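Local coordinates for protein transcriptional regulator, putative (Vibrio cholerae O1 biovar eltor str. N16961, PDB 3BJN) that probably binds DNA and negatively regulates the allantoin and glyoxylate utilization operons, this chain being its C-terminal IclR-type domain, at residues K24-M29 with Q152-H157; A30-P35 with G136-M141; I124-M129 with L156-A161. One frame throughout, in Å; residues are numbered along the deposited sequence.

The three contacts tie one antiparallel sheet to two helices that lie against it. Contact 2 joins the central strands 29-36 and 133-143; contact 3 lays helix 144-163 over the next strand, 121-130; contact 1 joins that same helix to the end of helix 12-26, just before strand 29-36 begins. Contacts 1 and 3 share Leu156 and His157, with centres about 10 Å apart. Contacts 2 and 3 lie about 9 Å apart between centres, and contacts 1 and 2 about 13 Å. Ile154 links all three, packing on Thr26, on Val140 and on Ile124. Ser125 and Ser139 probably hydrogen-bond through their hydroxyls on the sheet face turned away from helix 144-163.

Contact 1: residues K24-M29 with Q152-H157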
loop_
_atom_site.group_PDB
_atom_site.type_symbol
_atom_site.label_atom_id
_atom_site.label_comp_id
_atom_site.label_asym_id
_atom_site.label_seq_id
_atom_site.Cartn_x
_atom_site.Cartn_y
_atom_site.Cartn_z
ATOM N N LYS A 24 -15.308 3.834 -5.822
ATOM C CA LYS A 24 -16.619 4.522 -5.856
ATOM C C LYS A 24 -16.892 5.385 -4.596
ATOM O O LYS A 24 -17.747 6.278 -4.664
ATOM C CB LYS A 24 -17.714 3.483 -6.060
ATOM C CG LYS A 24 -17.669 2.888 -7.456
ATOM C CD LYS A 24 -18.804 1.907 -7.558
ATOM C CE LYS A 24 -18.564 0.914 -8.651
ATOM N NZ LYS A 24 -19.804 0.075 -8.744
ATOM N N GLN A 25 -16.174 5.107 -3.492
ATOM C CA GLN A 25 -16.298 5.862 -2.232
ATOM C C GLN A 25 -15.386 7.082 -2.208
ATOM O O GLN A 25 -15.703 8.102 -1.586
ATOM C CB GLN A 25 -15.914 4.961 -1.063
ATOM C CG GLN A 25 -16.980 3.908 -0.707
ATOM C CD GLN A 25 -16.480 2.967 0.339
ATOM O OE1 GLN A 25 -15.304 2.600 0.354
ATOM N NE2 GLN A 25 -17.365 2.569 1.241
ATOM N N THR A 26 -14.224 6.960 -2.860
ATOM C CA THR A 26 -13.220 8.027 -2.801
ATOM C C THR A 26 -13.051 8.826 -4.075
ATOM O O THR A 26 -12.442 9.923 -4.059
ATOM C CB THR A 26 -11.812 7.435 -2.470
ATOM O OG1 THR A 26 -11.451 6.495 -3.493
ATOM C CG2 THR A 26 -11.795 6.739 -1.113
ATOM N N GLY A 27 -13.468 8.251 -5.203
ATOM C CA GLY A 27 -13.196 8.876 -6.511
ATOM C C GLY A 27 -11.719 8.824 -6.856
ATOM O O GLY A 27 -11.208 9.724 -7.538
ATOM N N GLU A 28 -11.033 7.798 -6.371
ATOM C CA GLU A 28 -9.588 7.646 -6.651
ATOM C C GLU A 28 -9.235 6.229 -7.091
ATOM O O GLU A 28 -9.976 5.260 -6.831
ATOM C CB GLU A 28 -8.781 7.949 -5.372
ATOM C CG GLU A 28 -9.026 9.349 -4.781
ATOM C CD GLU A 28 -8.580 10.525 -5.671
ATOM O OE1 GLU A 28 -7.863 10.341 -6.684
ATOM O OE2 GLU A 28 -8.974 11.679 -5.351
HETATM N N MSE A 29 -8.078 6.124 -7.742
HETATM C CA MSE A 29 -7.433 4.849 -8.069
HETATM C C MSE A 29 -7.142 4.085 -6.798
HETATM O O MSE A 29 -6.754 4.701 -5.790
HETATM C CB MSE A 29 -6.058 5.104 -8.685
HETATM C CG MSE A 29 -6.011 5.818 -9.971
HETATM SE SE MSE A 29 -4.213 5.435 -10.650
HETATM C CE MSE A 29 -4.594 3.733 -11.279
ATOM N N GLN A 152 -8.846 12.383 5.626
ATOM C CA GLN A 152 -9.505 11.516 6.606
ATOM C C GLN A 152 -10.474 10.560 5.900
ATOM O O GLN A 152 -10.570 9.383 6.272
ATOM C CB GLN A 152 -10.233 12.359 7.667
ATOM C CG GLN A 152 -11.123 11.546 8.632
ATOM C CD GLN A 152 -10.360 10.808 9.732
ATOM O OE1 GLN A 152 -9.193 10.434 9.574
ATOM N NE2 GLN A 152 -11.045 10.576 10.854
ATOM N N ARG A 153 -11.167 11.062 4.881
ATOM C CA ARG A 153 -12.072 10.221 4.094
ATOM C C ARG A 153 -11.328 9.051 3.456
ATOM O O ARG A 153 -11.762 7.910 3.547
ATOM C CB ARG A 153 -12.707 11.082 2.992
ATOM C CG ARG A 153 -13.492 10.335 1.919
ATOM C CD ARG A 153 -13.844 11.329 0.834
ATOM N NE ARG A 153 -14.775 10.814 -0.183
ATOM C CZ ARG A 153 -15.154 11.512 -1.247
ATOM N NH1 ARG A 153 -16.041 10.984 -2.091
ATOM N NH2 ARG A 153 -14.677 12.736 -1.463
ATOM N N ILE A 154 -10.211 9.329 2.809
ATOM C CA ILE A 154 -9.430 8.253 2.180
ATOM C C ILE A 154 -8.885 7.276 3.205
ATOM O O ILE A 154 -8.997 6.067 3.027
ATOM C CB ILE A 154 -8.337 8.841 1.285
ATOM C CG1 ILE A 154 -9.026 9.604 0.127
ATOM C CG2 ILE A 154 -7.405 7.713 0.773
ATOM C CD1 ILE A 154 -8.051 10.523 -0.661
ATOM N N ILE A 155 -8.296 7.799 4.285
ATOM C CA ILE A 155 -7.804 6.908 5.373
ATOM C C ILE A 155 -8.915 5.950 5.860
ATOM O O ILE A 155 -8.731 4.745 5.907
ATOM C CB ILE A 155 -7.262 7.770 6.528
ATOM C CG1 ILE A 155 -5.974 8.480 6.089
ATOM C CG2 ILE A 155 -7.073 6.915 7.834
ATOM C CD1 ILE A 155 -5.547 9.589 7.055
ATOM N N LEU A 156 -10.086 6.495 6.194
ATOM C CA LEU A 156 -11.155 5.639 6.726
ATOM C C LEU A 156 -11.580 4.583 5.692
ATOM O O LEU A 156 -11.744 3.406 6.033
ATOM C CB LEU A 156 -12.340 6.468 7.231
ATOM C CG LEU A 156 -11.998 7.245 8.513
ATOM C CD1 LEU A 156 -13.169 8.164 8.799
ATOM C CD2 LEU A 156 -11.691 6.341 9.738
ATOM N N HIS A 157 -11.731 4.974 4.422
ATOM C CA HIS A 157 -12.169 4.014 3.423
ATOM C C HIS A 157 -11.098 2.951 3.109
ATOM O O HIS A 157 -11.419 1.781 2.857
ATOM C CB HIS A 157 -12.597 4.734 2.130
ATOM C CG HIS A 157 -13.944 5.393 2.214
ATOM N ND1 HIS A 157 -15.067 4.753 2.711
ATOM C CD2 HIS A 157 -14.348 6.626 1.821
ATOM C CE1 HIS A 157 -16.106 5.587 2.634
ATOM N NE2 HIS A 157 -15.701 6.707 2.059
HETATM O O HOH W 1 -16.732 9.161 1.298
HETATM O O HOH W 2 -13.740 0.694 1.432
#
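Gln25 lies across the ring of His157, and almost every atom of its side chain has something to meet there. CB sits 3.6 Å from the centroid of the His157 ring, only 8° off the ring normal, a CH-pi contact over the face. With CG anti to the carbonyl carbon (chi1 -75°) and the chain extended beyond it, the side chain runs on over the ring: CG passes CE1, and CD comes to 3.3 Å from His157 ND1. The amide plane is turned 31° from the ring, and neither OE1 nor NE2 bonds to ND1, the angles being poor. OE1 accepts from a water that also donates to His157 O, while NE2 makes a weak hydrogen bond to Gln160 OE1, the same atom that accepts the N-H of His157 ND1. His157 NE2 hydrogen-bonds a second water, in the ring plane, at 2.8 Å.

That second water donates to the backbone O of Gln25, which also receives Arg153 NH1 at 2.9 Å and, weakly, Arg153 NE at 3.2 Å. The extended arginine thereby reaches the last turn of helix 12-26, just ahead of Gly27 with its positive phi. Beneath the polar layer, Thr26 CG2 packs 3.9 Å from His157 CD2 and 4.2 Å from Ile154 CG1, and Thr26 OG1 accepts from Glu28 N in an ST turn and bonds to Leu22 O one turn back. The contact therefore clips the end of helix 12-26 to the middle of helix 144-163; Ile154 turns down onto strands 121-130 and 133-143, and Glu28 forms a salt bridge with Arg146.

Contact 2: residues A30-P35 with G136-M141; sequences AAYMVP and GAISVM
Ser139 O is held from strand 30-35 by two groups at once: Ala31 N donates to it at 2.8 Å, and Ala30 CA makes a CA-H...O contact at 3.2 Å. The bond back, from Ser139 N to Ala31 O, completes a hydrogen-bonded antiparallel pair. Two residues along, Met33 and Ala137 repeat the pair, with Met33 N to Ala137 O at 2.9 Å. Tyr32 with Ile138 lies between these pairs and Ala30 with Val140 beyond the first, both non-hydrogen-bonded, and the short segments run at 154° to one another.

The side chains then divide between the two faces. On one, Tyr32 carries its ring anti to the backbone N (chi1 179°), beside the carbonyl carbon, which swings it over the neighbouring strand. Its CD1 meets Ile138 CD1 at 3.8 Å, the two side chains crossing at about a right angle, while CE1 reaches 4.2 Å from the CA of Gly136. Having no side chain, Gly136 lets the ring lie close to the backbone. On the other face, the bent selenomethionine Met141 curls back until its CE rests 3.6 Å from Ala31 CB.

This is the middle of the six-stranded antiparallel sheet of the IclR C-terminal domain, a member of the GAF clan: strand 39-45 adds on beyond residues 30-35, and strand 121-130 beyond residues 136-141. The face with Ala30, Tyr32, Ile138 and Val140 is covered by helices 12-26 and 144-163, whereas Met33 and Met141 both touch Phe56 on the opposite side, where Ser139 OG bonds to Ser69.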
loop_
_atom_site.group_PDB
_atom_site.type_symbol
_atom_site.label_atom_id
_atom_site.label_comp_id
_atom_site.label_asym_id
_atom_site.label_seq_id
_atom_site.Cartn_x
_atom_site.Cartn_y
_atom_site.Cartn_z
ATOM N N ALA A 30 -7.288 2.760 -6.838
ATOM C CA ALA A 30 -7.010 1.929 -5.662
ATOM C C ALA A 30 -6.356 0.650 -6.139
ATOM O O ALA A 30 -6.635 0.176 -7.252
ATOM C CB ALA A 30 -8.304 1.608 -4.914
ATOM N N ALA A 31 -5.481 0.097 -5.312
ATOM C CA ALA A 31 -4.784 -1.129 -5.705
ATOM C C ALA A 31 -4.602 -2.076 -4.529
ATOM O O ALA A 31 -4.631 -1.655 -3.369
ATOM C CB ALA A 31 -3.431 -0.796 -6.276
ATOM N N TYR A 32 -4.416 -3.357 -4.864
ATOM C CA TYR A 32 -4.013 -4.383 -3.910
ATOM C C TYR A 32 -2.612 -4.812 -4.278
ATOM O O TYR A 32 -2.355 -5.236 -5.417
ATOM C CB TYR A 32 -4.946 -5.574 -4.039
ATOM C CG TYR A 32 -4.624 -6.720 -3.130
ATOM C CD1 TYR A 32 -4.660 -6.563 -1.754
ATOM C CD2 TYR A 32 -4.287 -7.958 -3.658
ATOM C CE1 TYR A 32 -4.376 -7.661 -0.906
ATOM C CE2 TYR A 32 -4.006 -9.043 -2.835
ATOM C CZ TYR A 32 -4.033 -8.873 -1.472
ATOM O OH TYR A 32 -3.773 -9.965 -0.666
HETATM N N MSE A 33 -1.747 -4.658 -3.299
HETATM C CA MSE A 33 -0.309 -4.924 -3.436
HETATM C C MSE A 33 0.082 -6.117 -2.589
HETATM O O MSE A 33 -0.482 -6.322 -1.510
HETATM C CB MSE A 33 0.471 -3.709 -2.926
HETATM C CG MSE A 33 -0.170 -2.350 -3.265
HETATM SE SE MSE A 33 0.284 -2.034 -5.152
HETATM C CE MSE A 33 2.062 -1.648 -4.686
ATOM N N VAL A 34 1.070 -6.889 -3.041
ATOM C CA VAL A 34 1.586 -7.968 -2.192
ATOM C C VAL A 34 3.095 -7.932 -2.207
ATOM O O VAL A 34 3.717 -7.510 -3.194
ATOM C CB VAL A 34 1.090 -9.388 -2.550
ATOM C CG1 VAL A 34 -0.430 -9.484 -2.408
ATOM C CG2 VAL A 34 1.587 -9.817 -3.923
ATOM N N PRO A 35 3.703 -8.325 -1.077
ATOM C CA PRO A 35 5.168 -8.317 -1.032
ATOM C C PRO A 35 5.735 -9.556 -1.712
ATOM O O PRO A 35 5.230 -10.663 -1.481
ATOM C CB PRO A 35 5.463 -8.296 0.469
ATOM C CG PRO A 35 4.272 -8.940 1.135
ATOM C CD PRO A 35 3.087 -8.746 0.212
ATOM N N GLY A 136 -0.782 -8.692 2.309
ATOM C CA GLY A 136 -0.770 -7.654 1.290
ATOM C C GLY A 136 -1.140 -6.301 1.852
ATOM O O GLY A 136 -1.067 -6.063 3.069
ATOM N N ALA A 137 -1.512 -5.390 0.962
ATOM C CA ALA A 137 -1.937 -4.057 1.406
ATOM C C ALA A 137 -2.942 -3.519 0.433
ATOM O O ALA A 137 -2.835 -3.791 -0.757
ATOM C CB ALA A 137 -0.773 -3.113 1.518
ATOM N N ILE A 138 -3.891 -2.719 0.933
ATOM C CA ILE A 138 -4.791 -1.955 0.048
ATOM C C ILE A 138 -4.302 -0.537 0.058
ATOM O O ILE A 138 -3.952 -0.012 1.123
ATOM C CB ILE A 138 -6.265 -1.974 0.577
ATOM C CG1 ILE A 138 -6.858 -3.385 0.437
ATOM C CG2 ILE A 138 -7.121 -0.866 -0.129
ATOM C CD1 ILE A 138 -7.136 -3.813 -1.006
ATOM N N SER A 139 -4.279 0.103 -1.105
ATOM C CA SER A 139 -3.731 1.441 -1.224
ATOM C C SER A 139 -4.589 2.308 -2.134
ATOM O O SER A 139 -5.184 1.795 -3.084
ATOM C CB SER A 139 -2.325 1.356 -1.805
ATOM O OG SER A 139 -1.486 0.521 -1.011
ATOM N N VAL A 140 -4.649 3.595 -1.817
ATOM C CA VAL A 140 -5.135 4.604 -2.757
ATOM C C VAL A 140 -3.930 5.447 -3.141
ATOM O O VAL A 140 -3.114 5.835 -2.277
ATOM C CB VAL A 140 -6.242 5.464 -2.142
ATOM C CG1 VAL A 140 -6.406 6.834 -2.881
ATOM C CG2 VAL A 140 -7.565 4.653 -2.116
HETATM N N MSE A 141 -3.804 5.690 -4.444
HETATM C CA MSE A 141 -2.761 6.554 -5.028
HETATM C C MSE A 141 -3.502 7.705 -5.673
HETATM O O MSE A 141 -4.363 7.476 -6.529
HETATM C CB MSE A 141 -1.976 5.782 -6.096
HETATM C CG MSE A 141 -1.164 4.628 -5.548
HETATM SE SE MSE A 141 -2.278 3.010 -5.482
HETATM C CE MSE A 141 -1.393 2.077 -6.949
#

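Contact 3: residues I124-M129 with L156-A161; sequences ISAPVM and LHVLQA
With chi1 at 163°, Val158 throws CG1 to the far side of its CA-CB bond from the backbone N, and this places the methyl over the backbone of strand 124-129, where it meets Ala126 N at 3.6 Å and Ala126 CB at 3.8 Å. The other branch, CG2, stands anti to the carbonyl carbon and faces Ile124, with 4.2 Å between Val158 CG2 and Ile124 CG2. One valine therefore straddles two strand residues whose side chains point up at the helix, while Ser125 between them points the other way. From the next position on the helix, Leu159 leaves at a slant; its CD2 still comes back to Ala126 CB at 4.0 Å. The small Ala126 thus receives a methyl from each of two successive helix residues.

The short segments run nearly parallel, 19° apart, with their axes 7.5 Å from each other at closest approach, so the helix lies along the strand. Val140 of the adjoining strand packs on Val158 as well, and Ala126 also touches Ala162 farther along the helix. With no polar bond between the segments, helix methyls resting on strand methyls and backbone hold the helix by close apolar fit, which leaves the strand's backbone bonding to its sheet neighbours.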
loop_
_atom_site.group_PDB
_atom_site.type_symbol
_atom_site.label_atom_id
_atom_site.label_comp_id
_atom_site.label_asym_id
_atom_site.label_seq_id
_atom_site.Cartn_x
_atom_site.Cartn_y
_atom_site.Cartn_z
ATOM N N ILE A 124 -1.951 6.303 0.418
ATOM C CA ILE A 124 -2.536 5.970 1.735
ATOM C C ILE A 124 -2.799 4.471 1.720
ATOM O O ILE A 124 -3.439 3.966 0.795
ATOM C CB ILE A 124 -3.841 6.779 2.035
ATOM C CG1 ILE A 124 -3.470 8.260 2.187
ATOM C CG2 ILE A 124 -4.485 6.250 3.318
ATOM C CD1 ILE A 124 -4.648 9.284 2.230
ATOM N N SER A 125 -2.272 3.737 2.699
ATOM C CA SER A 125 -2.310 2.275 2.612
ATOM C C SER A 125 -2.533 1.621 3.959
ATOM O O SER A 125 -2.127 2.155 4.997
ATOM C CB SER A 125 -1.025 1.724 1.983
ATOM O OG SER A 125 -0.674 2.451 0.824
ATOM N N ALA A 126 -3.204 0.470 3.928
ATOM C CA ALA A 126 -3.442 -0.304 5.148
ATOM C C ALA A 126 -3.153 -1.780 4.889
ATOM O O ALA A 126 -3.328 -2.235 3.773
ATOM C CB ALA A 126 -4.882 -0.093 5.644
ATOM N N PRO A 127 -2.708 -2.516 5.918
ATOM C CA PRO A 127 -2.286 -3.909 5.700
ATOM C C PRO A 127 -3.481 -4.851 5.594
ATOM O O PRO A 127 -4.519 -4.632 6.242
ATOM C CB PRO A 127 -1.512 -4.243 6.981
ATOM C CG PRO A 127 -2.195 -3.386 8.057
ATOM C CD PRO A 127 -2.580 -2.118 7.350
ATOM N N VAL A 128 -3.310 -5.897 4.790
ATOM C CA VAL A 128 -4.282 -6.992 4.743
ATOM C C VAL A 128 -3.604 -8.143 5.445
ATOM O O VAL A 128 -2.515 -8.560 5.056
ATOM C CB VAL A 128 -4.641 -7.364 3.300
ATOM C CG1 VAL A 128 -5.512 -8.602 3.251
ATOM C CG2 VAL A 128 -5.347 -6.191 2.613
HETATM N N MSE A 129 -4.262 -8.617 6.499
HETATM C CA MSE A 129 -3.729 -9.617 7.402
HETATM C C MSE A 129 -4.576 -10.877 7.339
HETATM O O MSE A 129 -5.805 -10.790 7.248
HETATM C CB MSE A 129 -3.765 -9.102 8.859
HETATM C CG MSE A 129 -3.178 -7.719 9.100
HETATM SE SE MSE A 129 -1.238 -7.812 8.948
HETATM C CE MSE A 129 -0.773 -9.003 10.448
ATOM N N LEU A 156 -10.086 6.495 6.194
ATOM C CA LEU A 156 -11.155 5.639 6.726
ATOM C C LEU A 156 -11.580 4.583 5.692
ATOM O O LEU A 156 -11.744 3.406 6.033
ATOM C CB LEU A 156 -12.340 6.468 7.231
ATOM C CG LEU A 156 -11.998 7.245 8.513
ATOM C CD1 LEU A 156 -13.169 8.164 8.799
ATOM C CD2 LEU A 156 -11.691 6.341 9.738
ATOM N N HIS A 157 -11.731 4.974 4.422
ATOM C CA HIS A 157 -12.169 4.014 3.423
ATOM C C HIS A 157 -11.098 2.951 3.109
ATOM O O HIS A 157 -11.419 1.781 2.857
ATOM C CB HIS A 157 -12.597 4.734 2.130
ATOM C CG HIS A 157 -13.944 5.393 2.214
ATOM N ND1 HIS A 157 -15.067 4.753 2.711
ATOM C CD2 HIS A 157 -14.348 6.626 1.821
ATOM C CE1 HIS A 157 -16.106 5.587 2.634
ATOM N NE2 HIS A 157 -15.701 6.707 2.059
ATOM N N VAL A 158 -9.834 3.345 3.181
ATOM C CA VAL A 158 -8.727 2.395 2.961
ATOM C C VAL A 158 -8.661 1.383 4.109
ATOM O O VAL A 158 -8.558 0.177 3.886
ATOM C CB VAL A 158 -7.399 3.179 2.771
ATOM C CG1 VAL A 158 -6.153 2.275 2.953
ATOM C CG2 VAL A 158 -7.387 3.833 1.393
ATOM N N LEU A 159 -8.764 1.873 5.347
ATOM C CA LEU A 159 -8.858 0.980 6.494
ATOM C C LEU A 159 -10.050 0.014 6.345
ATOM O O LEU A 159 -9.934 -1.184 6.581
ATOM C CB LEU A 159 -8.975 1.806 7.774
ATOM C CG LEU A 159 -7.683 2.479 8.250
ATOM C CD1 LEU A 159 -7.964 3.576 9.262
ATOM C CD2 LEU A 159 -6.702 1.402 8.830
ATOM N N GLN A 160 -11.193 0.560 5.942
ATOM C CA GLN A 160 -12.424 -0.201 5.768
ATOM C C GLN A 160 -12.237 -1.305 4.720
ATOM O O GLN A 160 -12.649 -2.448 4.933
ATOM C CB GLN A 160 -13.519 0.795 5.327
ATOM C CG GLN A 160 -14.854 0.170 5.067
ATOM C CD GLN A 160 -15.878 1.201 4.639
ATOM O OE1 GLN A 160 -15.531 2.281 4.138
ATOM N NE2 GLN A 160 -17.146 0.861 4.798
ATOM N N ALA A 161 -11.593 -0.948 3.608
ATOM C CA ALA A 161 -11.315 -1.904 2.536
ATOM C C ALA A 161 -10.424 -3.051 3.006
ATOM O O ALA A 161 -10.736 -4.211 2.788
ATOM C CB ALA A 161 -10.678 -1.179 1.332
#